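PDB 3M4X: NOL1/NOP2/sun family protein from Enterococcus faecium, which probably methylates a cytosine of ribosomal RNA at C5, using S-adenosylmethionine as methyl donor. Local coordinates for residues T331-D336 against F382-A387; F337-T342 against L352-E357; Q423-L428 against K446-K451. All blocks are in the same frame, centred on the assembly; numbering follows the deposited sequence.

Interaction 1: T331-D336 against F382-A387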
loop_
_atom_site.group_PDB
_atom_site.type_symbol
_atom_site.label_atom_id
_atom_site.label_comp_id
_atom_site.label_asym_id
_atom_site.label_seq_id
_atom_site.Cartn_x
_atom_site.Cartn_y
_atom_site.Cartn_z
ATOM N N THR A 331 5.172 30.718 3.230
ATOM C CA THR A 331 5.600 31.021 4.582
ATOM C C THR A 331 4.429 31.601 5.361
ATOM O O THR A 331 4.208 31.253 6.520
ATOM C CB THR A 331 6.836 31.953 4.587
ATOM O OG1 THR A 331 7.964 31.235 4.054
ATOM C CG2 THR A 331 7.161 32.424 6.000
ATOM N N GLU A 332 3.660 32.464 4.706
ATOM C CA GLU A 332 2.461 33.009 5.317
ATOM C C GLU A 332 1.600 31.850 5.778
ATOM O O GLU A 332 1.380 31.671 6.978
ATOM C CB GLU A 332 1.688 33.875 4.320
ATOM C CG GLU A 332 2.579 34.740 3.451
ATOM C CD GLU A 332 2.058 36.154 3.278
ATOM O OE1 GLU A 332 0.878 36.398 3.614
ATOM O OE2 GLU A 332 2.832 37.019 2.804
ATOM N N PHE A 333 1.133 31.049 4.820
ATOM C CA PHE A 333 0.242 29.938 5.132
ATOM C C PHE A 333 0.800 29.052 6.235
ATOM O O PHE A 333 0.103 28.727 7.200
ATOM C CB PHE A 333 -0.080 29.079 3.896
ATOM C CG PHE A 333 -0.843 27.831 4.234
ATOM C CD1 PHE A 333 -2.223 27.858 4.354
ATOM C CD2 PHE A 333 -0.179 26.644 4.487
ATOM C CE1 PHE A 333 -2.923 26.727 4.703
ATOM C CE2 PHE A 333 -0.877 25.503 4.834
ATOM C CZ PHE A 333 -2.252 25.546 4.943
ATOM N N SER A 334 2.054 28.651 6.093
ATOM C CA SER A 334 2.622 27.681 7.017
ATOM C C SER A 334 2.731 28.278 8.407
ATOM O O SER A 334 2.830 27.555 9.398
ATOM C CB SER A 334 3.987 27.178 6.525
ATOM O OG SER A 334 4.916 28.235 6.428
ATOM N N ASN A 335 2.717 29.606 8.470
ATOM C CA ASN A 335 2.827 30.313 9.739
ATOM C C ASN A 335 1.510 30.313 10.517
ATOM O O ASN A 335 1.475 29.893 11.673
ATOM C CB ASN A 335 3.312 31.754 9.527
ATOM C CG ASN A 335 4.831 31.870 9.493
ATOM O OD1 ASN A 335 5.555 30.987 9.960
ATOM N ND2 ASN A 335 5.319 32.979 8.949
ATOM N N ASP A 336 0.432 30.794 9.900
ATOM C CA ASP A 336 -0.844 30.836 10.606
ATOM C C ASP A 336 -1.521 29.467 10.659
ATOM O O ASP A 336 -2.470 29.258 11.418
ATOM C CB ASP A 336 -1.783 31.942 10.085
ATOM C CG ASP A 336 -2.223 31.734 8.649
ATOM O OD1 ASP A 336 -2.628 30.606 8.290
ATOM O OD2 ASP A 336 -2.193 32.725 7.886
ATOM N N PHE A 382 -1.581 30.903 -2.435
ATOM C CA PHE A 382 -1.278 29.499 -2.192
ATOM C C PHE A 382 -2.502 28.794 -1.610
ATOM O O PHE A 382 -3.134 29.304 -0.688
ATOM C CB PHE A 382 -0.098 29.348 -1.236
ATOM C CG PHE A 382 0.127 27.931 -0.777
ATOM C CD1 PHE A 382 0.900 27.061 -1.526
ATOM C CD2 PHE A 382 -0.449 27.467 0.402
ATOM C CE1 PHE A 382 1.098 25.748 -1.100
ATOM C CE2 PHE A 382 -0.247 26.175 0.829
ATOM C CZ PHE A 382 0.525 25.311 0.081
ATOM N N GLU A 383 -2.825 27.623 -2.150
ATOM C CA GLU A 383 -3.958 26.853 -1.665
ATOM C C GLU A 383 -3.501 25.502 -1.125
ATOM O O GLU A 383 -2.866 24.735 -1.829
ATOM C CB GLU A 383 -4.990 26.677 -2.775
ATOM C CG GLU A 383 -5.547 28.001 -3.280
ATOM C CD GLU A 383 -6.750 27.831 -4.196
ATOM O OE1 GLU A 383 -6.961 26.707 -4.712
ATOM O OE2 GLU A 383 -7.484 28.823 -4.397
ATOM N N PRO A 384 -3.817 25.221 0.143
ATOM C CA PRO A 384 -3.396 23.984 0.801
ATOM C C PRO A 384 -4.111 22.803 0.140
ATOM O O PRO A 384 -5.199 22.973 -0.426
ATOM C CB PRO A 384 -3.903 24.153 2.243
ATOM C CG PRO A 384 -4.479 25.538 2.322
ATOM C CD PRO A 384 -4.786 25.981 0.948
ATOM N N SER A 385 -3.522 21.616 0.228
ATOM C CA SER A 385 -4.047 20.462 -0.496
ATOM C C SER A 385 -4.846 19.495 0.369
ATOM O O SER A 385 -4.746 19.484 1.601
ATOM C CB SER A 385 -2.899 19.683 -1.114
ATOM O OG SER A 385 -2.118 19.129 -0.071
ATOM N N TYR A 386 -5.621 18.662 -0.319
ATOM C CA TYR A 386 -6.322 17.538 0.269
ATOM C C TYR A 386 -5.317 16.617 0.947
ATOM O O TYR A 386 -5.544 16.149 2.063
ATOM C CB TYR A 386 -7.055 16.807 -0.846
ATOM C CG TYR A 386 -8.007 15.707 -0.413
ATOM C CD1 TYR A 386 -9.069 15.973 0.435
ATOM C CD2 TYR A 386 -7.875 14.419 -0.906
ATOM C CE1 TYR A 386 -9.953 14.983 0.809
ATOM C CE2 TYR A 386 -8.762 13.421 -0.542
ATOM C CZ TYR A 386 -9.799 13.710 0.318
ATOM O OH TYR A 386 -10.688 12.725 0.692
ATOM N N ALA A 387 -4.189 16.378 0.288
ATOM C CA ALA A 387 -3.168 15.487 0.832
ATOM C C ALA A 387 -2.708 15.958 2.207
ATOM O O ALA A 387 -2.578 15.158 3.142
ATOM C CB ALA A 387 -1.977 15.363 -0.130
#
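Phe333, on the last turns of helix 324-336, reaches across to Phe382 and Pro384 of strand 381-384 and carries the whole helix side of this buried, purely apolar contact. Its CB lies 3.9 Å from CD2 of Phe382. One bond further out, with CG set opposite the backbone N (chi1 172°), the ring extends away from the helix and over the strand. The root of the ring meets Phe382: CG of Phe333 is 3.8 Å from CE2 of Phe382, and CD2 of Phe333 is 3.7 Å from the same atom. That CE2 sits over one face of the Phe333 ring, displaced toward its rim. The two rings meet aslant, their planes at 51° and centroids 5.3 Å apart. The outer end of the ring belongs to Pro384, whose CB is 3.5 Å from CZ of Phe333; the modelled approach of the proline CG is closer still, but too short to be trusted. Beyond Pro384 the strand gives way to helix 386-390, and Ser385 occupies its N-cap, OG bonded to the backbone N of Leu388. Around the contact, Trp330 and Phe377 make edge-to-face contacts with the Phe382 ring, while Phe437 of strand 433-441 touches both Phe333 and Pro384, so helix 324-336 and the edge strand 381-384 meet the PUA-like domain here.

Interaction 2: F337-T342 against L352-E357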
loop_
_atom_site.group_PDB
_atom_site.type_symbol
_atom_site.label_atom_id
_atom_site.label_comp_id
_atom_site.label_asym_id
_atom_site.label_seq_id
_atom_site.Cartn_x
_atom_site.Cartn_y
_atom_site.Cartn_z
ATOM N N PHE A 337 -1.013 28.522 9.878
ATOM C CA PHE A 337 -1.546 27.174 9.960
ATOM C C PHE A 337 -0.637 26.290 10.816
ATOM O O PHE A 337 -0.995 25.161 11.144
ATOM C CB PHE A 337 -1.793 26.592 8.564
ATOM C CG PHE A 337 -2.440 25.230 8.572
ATOM C CD1 PHE A 337 -3.821 25.103 8.648
ATOM C CD2 PHE A 337 -1.663 24.082 8.502
ATOM C CE1 PHE A 337 -4.409 23.862 8.660
ATOM C CE2 PHE A 337 -2.245 22.835 8.509
ATOM C CZ PHE A 337 -3.624 22.719 8.586
ATOM N N HIS A 338 0.519 26.826 11.206
ATOM C CA HIS A 338 1.443 26.136 12.117
ATOM C C HIS A 338 1.861 24.746 11.647
ATOM O O HIS A 338 1.841 23.785 12.419
ATOM C CB HIS A 338 0.889 26.067 13.553
ATOM C CG HIS A 338 0.637 27.410 14.161
ATOM N ND1 HIS A 338 1.563 28.051 14.958
ATOM C CD2 HIS A 338 -0.419 28.249 14.060
ATOM C CE1 HIS A 338 1.080 29.225 15.328
ATOM N NE2 HIS A 338 -0.118 29.371 14.792
ATOM N N TYR A 339 2.248 24.657 10.377
ATOM C CA TYR A 339 2.928 23.475 9.850
ATOM C C TYR A 339 4.339 23.863 9.396
ATOM O O TYR A 339 4.524 24.890 8.745
ATOM C CB TYR A 339 2.149 22.876 8.672
ATOM C CG TYR A 339 2.859 21.725 7.986
ATOM C CD1 TYR A 339 2.598 20.406 8.350
ATOM C CD2 TYR A 339 3.797 21.956 6.983
ATOM C CE1 TYR A 339 3.249 19.356 7.733
ATOM C CE2 TYR A 339 4.451 20.909 6.362
ATOM C CZ TYR A 339 4.174 19.614 6.741
ATOM O OH TYR A 339 4.820 18.568 6.130
ATOM N N GLU A 340 5.326 23.046 9.742
ATOM C CA GLU A 340 6.689 23.271 9.282
ATOM C C GLU A 340 7.226 22.047 8.534
ATOM O O GLU A 340 7.174 20.926 9.038
ATOM C CB GLU A 340 7.594 23.621 10.461
ATOM C CG GLU A 340 9.016 23.998 10.076
ATOM C CD GLU A 340 9.715 24.820 11.153
ATOM O OE1 GLU A 340 9.276 24.786 12.326
ATOM O OE2 GLU A 340 10.704 25.508 10.822
ATOM N N ALA A 341 7.748 22.278 7.333
ATOM C CA ALA A 341 8.201 21.201 6.451
ATOM C C ALA A 341 9.440 20.499 6.986
ATOM O O ALA A 341 10.290 21.123 7.613
ATOM C CB ALA A 341 8.473 21.752 5.062
ATOM N N THR A 342 9.542 19.200 6.727
ATOM C CA THR A 342 10.713 18.420 7.123
ATOM C C THR A 342 11.620 18.043 5.934
ATOM O O THR A 342 12.843 18.080 6.047
ATOM C CB THR A 342 10.315 17.156 7.925
ATOM O OG1 THR A 342 10.482 17.410 9.323
ATOM C CG2 THR A 342 11.180 15.958 7.540
ATOM N N LEU A 352 3.265 22.454 -4.970
ATOM C CA LEU A 352 4.310 22.423 -3.952
ATOM C C LEU A 352 4.400 21.028 -3.324
ATOM O O LEU A 352 3.400 20.476 -2.869
ATOM C CB LEU A 352 4.029 23.473 -2.879
ATOM C CG LEU A 352 5.075 23.682 -1.790
ATOM C CD1 LEU A 352 6.403 24.105 -2.407
ATOM C CD2 LEU A 352 4.588 24.735 -0.800
ATOM N N TRP A 353 5.601 20.461 -3.303
ATOM C CA TRP A 353 5.802 19.119 -2.785
ATOM C C TRP A 353 6.838 19.148 -1.699
ATOM O O TRP A 353 7.787 19.925 -1.750
ATOM C CB TRP A 353 6.309 18.182 -3.887
ATOM C CG TRP A 353 5.297 17.849 -4.908
ATOM C CD1 TRP A 353 5.063 18.508 -6.079
ATOM C CD2 TRP A 353 4.384 16.753 -4.869
ATOM N NE1 TRP A 353 4.046 17.892 -6.769
ATOM C CE2 TRP A 353 3.606 16.815 -6.040
ATOM C CE3 TRP A 353 4.131 15.730 -3.952
ATOM C CZ2 TRP A 353 2.607 15.894 -6.319
ATOM C CZ3 TRP A 353 3.139 14.819 -4.232
ATOM C CH2 TRP A 353 2.389 14.907 -5.401
ATOM N N GLU A 354 6.677 18.273 -0.722
ATOM C CA GLU A 354 7.701 18.110 0.289
ATOM C C GLU A 354 8.227 16.710 0.100
ATOM O O GLU A 354 7.487 15.740 0.273
ATOM C CB GLU A 354 7.117 18.286 1.690
ATOM C CG GLU A 354 8.106 18.011 2.811
ATOM C CD GLU A 354 7.490 18.201 4.174
ATOM O OE1 GLU A 354 6.454 18.892 4.264
ATOM O OE2 GLU A 354 8.034 17.657 5.154
ATOM N N VAL A 355 9.501 16.616 -0.270
ATOM C CA VAL A 355 10.106 15.358 -0.675
ATOM C C VAL A 355 11.092 14.886 0.381
ATOM O O VAL A 355 11.882 15.673 0.888
ATOM C CB VAL A 355 10.859 15.520 -2.010
ATOM C CG1 VAL A 355 11.274 14.163 -2.547
ATOM C CG2 VAL A 355 9.986 16.238 -3.016
ATOM N N PRO A 356 11.048 13.591 0.719
ATOM C CA PRO A 356 11.945 13.074 1.749
ATOM C C PRO A 356 13.391 13.281 1.353
ATOM O O PRO A 356 13.736 13.280 0.174
ATOM C CB PRO A 356 11.610 11.585 1.785
ATOM C CG PRO A 356 10.228 11.507 1.262
ATOM C CD PRO A 356 10.157 12.546 0.200
ATOM N N GLU A 357 14.238 13.468 2.347
ATOM C CA GLU A 357 15.629 13.755 2.080
ATOM C C GLU A 357 16.299 12.528 1.477
ATOM O O GLU A 357 17.296 12.646 0.778
ATOM C CB GLU A 357 16.330 14.185 3.365
ATOM C CG GLU A 357 17.499 15.103 3.122
ATOM C CD GLU A 357 17.075 16.406 2.482
ATOM O OE1 GLU A 357 15.986 16.909 2.831
ATOM O OE2 GLU A 357 17.825 16.928 1.632
#
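Glu354, a buried residue of strand 351-355, reaches out to the 337-342 loop and is gripped there through both carboxylate oxygens. Its chain runs out straight from the backbone, chi1 and chi2 both near 180°, which carries the carboxylate across to Tyr339 coming from the opposite direction. The Tyr339 hydroxyl donates to OE1 of Glu354, with OH and OE1 only 2.5 Å apart, on the syn side and somewhat out of the carboxylate plane; OE1 itself lies in the plane of the ring, at its edge. The second oxygen, OE2 of Glu354, takes the backbone N of Thr342 at 2.7 Å, approached from well above the carboxylate plane, and also accepts from the N of Gly343. Three donors thus serve this carboxylate and probably stabilise its negative charge. The loop links helix 324-336, closed by a Schellman motif with His338 as its C-prime residue, to strand 344-348 at the edge of a four-stranded antiparallel sheet, and Glu354 pins it from the neighbouring strand. CB of Ala341 completes the packed part, 3.6 Å from OE1 of Glu354. At the solvent end, the exposed Thr342 side chain adds only its CB beside OE2, and exposed Glu357 stays 4.6 Å from the loop at its nearest side-chain atom.

Interaction 3: Q423-L428 against K446-K451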
loop_
_atom_site.group_PDB
_atom_site.type_symbol
_atom_site.label_atom_id
_atom_site.label_comp_id
_atom_site.label_asym_id
_atom_site.label_seq_id
_atom_site.Cartn_x
_atom_site.Cartn_y
_atom_site.Cartn_z
ATOM N N GLN A 423 -12.267 32.895 9.239
ATOM C CA GLN A 423 -10.960 32.415 9.663
ATOM C C GLN A 423 -10.043 31.976 8.510
ATOM O O GLN A 423 -8.866 31.709 8.719
ATOM C CB GLN A 423 -11.162 31.294 10.691
ATOM C CG GLN A 423 -9.974 30.991 11.567
ATOM C CD GLN A 423 -9.404 32.222 12.262
ATOM O OE1 GLN A 423 -10.136 33.124 12.686
ATOM N NE2 GLN A 423 -8.087 32.255 12.381
ATOM N N GLY A 424 -10.562 31.924 7.289
ATOM C CA GLY A 424 -9.732 31.517 6.164
ATOM C C GLY A 424 -9.566 30.000 6.098
ATOM O O GLY A 424 -10.515 29.255 6.368
ATOM N N TRP A 425 -8.368 29.543 5.741
ATOM C CA TRP A 425 -8.091 28.110 5.583
ATOM C C TRP A 425 -8.277 27.349 6.875
ATOM O O TRP A 425 -7.647 27.656 7.877
ATOM C CB TRP A 425 -6.675 27.881 5.053
ATOM C CG TRP A 425 -6.522 28.415 3.694
ATOM C CD1 TRP A 425 -5.814 29.525 3.313
ATOM C CD2 TRP A 425 -7.130 27.897 2.510
ATOM N NE1 TRP A 425 -5.937 29.715 1.958
ATOM C CE2 TRP A 425 -6.740 28.727 1.443
ATOM C CE3 TRP A 425 -7.962 26.801 2.249
ATOM C CZ2 TRP A 425 -7.151 28.496 0.133
ATOM C CZ3 TRP A 425 -8.365 26.571 0.948
ATOM C CH2 TRP A 425 -7.965 27.417 -0.091
ATOM N N VAL A 426 -9.156 26.355 6.856
ATOM C CA VAL A 426 -9.433 25.591 8.063
ATOM C C VAL A 426 -9.482 24.116 7.741
ATOM O O VAL A 426 -9.960 23.724 6.672
ATOM C CB VAL A 426 -10.763 26.024 8.730
ATOM C CG1 VAL A 426 -10.655 27.453 9.253
ATOM C CG2 VAL A 426 -11.940 25.887 7.759
ATOM N N LEU A 427 -8.961 23.307 8.659
ATOM C CA LEU A 427 -9.067 21.858 8.554
ATOM C C LEU A 427 -10.440 21.448 9.067
ATOM O O LEU A 427 -10.750 21.654 10.235
ATOM C CB LEU A 427 -7.986 21.175 9.405
ATOM C CG LEU A 427 -7.955 19.640 9.335
ATOM C CD1 LEU A 427 -7.509 19.170 7.947
ATOM C CD2 LEU A 427 -7.087 19.021 10.434
ATOM N N LEU A 428 -11.262 20.877 8.200
ATOM C CA LEU A 428 -12.549 20.329 8.634
ATOM C C LEU A 428 -12.329 19.024 9.391
ATOM O O LEU A 428 -11.625 18.140 8.916
ATOM C CB LEU A 428 -13.477 20.116 7.435
ATOM C CG LEU A 428 -13.582 21.362 6.550
ATOM C CD1 LEU A 428 -14.696 21.233 5.527
ATOM C CD2 LEU A 428 -13.789 22.608 7.382
ATOM N N LYS A 446 -16.229 27.677 2.279
ATOM C CA LYS A 446 -16.095 27.363 0.863
ATOM C C LYS A 446 -15.442 26.000 0.662
ATOM O O LYS A 446 -14.646 25.554 1.485
ATOM C CB LYS A 446 -15.303 28.448 0.131
ATOM C CG LYS A 446 -16.017 29.793 0.076
ATOM C CD LYS A 446 -15.372 30.715 -0.947
ATOM C CE LYS A 446 -16.395 31.687 -1.512
ATOM N NZ LYS A 446 -16.002 32.146 -2.870
ATOM N N ASN A 447 -15.768 25.358 -0.453
ATOM C CA ASN A 447 -15.499 23.936 -0.602
ATOM C C ASN A 447 -14.216 23.578 -1.337
ATOM O O ASN A 447 -14.025 23.944 -2.499
ATOM C CB ASN A 447 -16.686 23.241 -1.266
ATOM C CG ASN A 447 -16.502 21.747 -1.327
ATOM O OD1 ASN A 447 -15.610 21.252 -2.008
ATOM N ND2 ASN A 447 -17.323 21.020 -0.588
ATOM N N PHE A 448 -13.345 22.844 -0.653
ATOM C CA PHE A 448 -12.126 22.359 -1.279
ATOM C C PHE A 448 -11.960 20.846 -1.235
ATOM O O PHE A 448 -10.840 20.319 -1.246
ATOM C CB PHE A 448 -10.911 23.113 -0.746
ATOM C CG PHE A 448 -10.843 24.508 -1.268
ATOM C CD1 PHE A 448 -11.534 25.526 -0.643
ATOM C CD2 PHE A 448 -10.161 24.787 -2.436
ATOM C CE1 PHE A 448 -11.512 26.801 -1.146
ATOM C CE2 PHE A 448 -10.135 26.071 -2.945
ATOM C CZ PHE A 448 -10.811 27.076 -2.296
ATOM N N PHE A 449 -13.090 20.148 -1.203
ATOM C CA PHE A 449 -13.067 18.719 -1.460
ATOM C C PHE A 449 -12.803 18.537 -2.949
ATOM O O PHE A 449 -13.528 19.096 -3.779
ATOM C CB PHE A 449 -14.378 18.051 -1.055
ATOM C CG PHE A 449 -14.305 16.544 -1.053
ATOM C CD1 PHE A 449 -13.434 15.884 -0.203
ATOM C CD2 PHE A 449 -15.095 15.792 -1.909
ATOM C CE1 PHE A 449 -13.356 14.508 -0.197
ATOM C CE2 PHE A 449 -15.021 14.412 -1.909
ATOM C CZ PHE A 449 -14.157 13.768 -1.050
ATOM N N PRO A 450 -11.747 17.786 -3.296
ATOM C CA PRO A 450 -11.359 17.626 -4.703
ATOM C C PRO A 450 -12.553 17.278 -5.590
ATOM O O PRO A 450 -13.330 16.379 -5.253
ATOM C CB PRO A 450 -10.332 16.489 -4.652
ATOM C CG PRO A 450 -9.690 16.671 -3.304
ATOM C CD PRO A 450 -10.802 17.115 -2.385
ATOM N N LYS A 451 -12.695 18.008 -6.696
ATOM C CA LYS A 451 -13.849 17.877 -7.584
ATOM C C LYS A 451 -14.017 16.444 -8.075
ATOM O O LYS A 451 -15.136 15.963 -8.239
ATOM C CB LYS A 451 -13.714 18.824 -8.780
ATOM C CG LYS A 451 -13.531 20.286 -8.397
ATOM C CD LYS A 451 -13.295 21.176 -9.613
ATOM C CE LYS A 451 -13.113 22.630 -9.194
ATOM N NZ LYS A 451 -12.848 23.539 -10.347
#
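One face of the Phe448 ring receives the edge of the Trp425 indole. CH2 of Trp425 stands 3.6 Å above the phenyl plane, displaced toward the rim, and the two ring planes are inclined at 63°. With 4.8 Å between the centroids of the Trp425 six-membered ring and the Phe448 ring, this is an edge-to-face (T-shaped) pair. CG of Phe448 in turn lies at the edge of the indole, in its plane. The touching edge is the far end of the six-membered ring: CH2 of Trp425 is 3.6 Å from CZ of Phe448, while CZ3 of Trp425 is 3.7 Å from CD1 of Phe448. The side chains cross at about a right angle. CB of Phe448 already heads for the other segment, whereas Trp425 keeps CG beside its own backbone N (chi1 -65°), which swings the six-membered end of the indole round to Phe448. Next to Phe448, OD1 of Asn447 accepts from the backbone N of Phe449 at 2.9 Å, an Asx turn in which the donor lies above the carbonyl plane. The same OD1 also bonds to NH2 of Arg454, and ND2 of Asn447 to O of Tyr411, so this turn is tied to its surroundings from both ends of the side-chain amide. On the other segment, Gln423 and Gly424 both face Gln440 in a classic beta bulge, just ahead of the corner the chain turns at Trp425. The aromatic pair therefore connects the lead-in to strand 426-430 with the exit from strand 444-447; Lys439 of strand 433-441, which runs between these two in the sheet of the PUA-like domain, a fold associated with RNA binding, touches both rings, and Glu383 of strand 381-384 touches them as well.

In the fold
Interactions 1 and 2 come first along the chain, with the segments of interaction 2 lying between those of interaction 1; interaction 3 follows both. The first two share the antiparallel sheet 344-348, 351-355, 372-378, 381-384 within the first C-terminal domain, their centres about 10 Å apart. Leu352 packs on Phe382, and a probable hydrogen bond from Tyr339 N to Ser334 O joins helix to loop. Interaction 3 belongs to the PUA-like domain; its centre is about 11 Å from that of interaction 1 and about 19 Å from that of interaction 2, which it does not touch. Pro384 against Trp425 and Tyr386 against Phe449 and Pro450 make interaction 1 the junction between the two C-terminal domains, consistent with their packing as one unit.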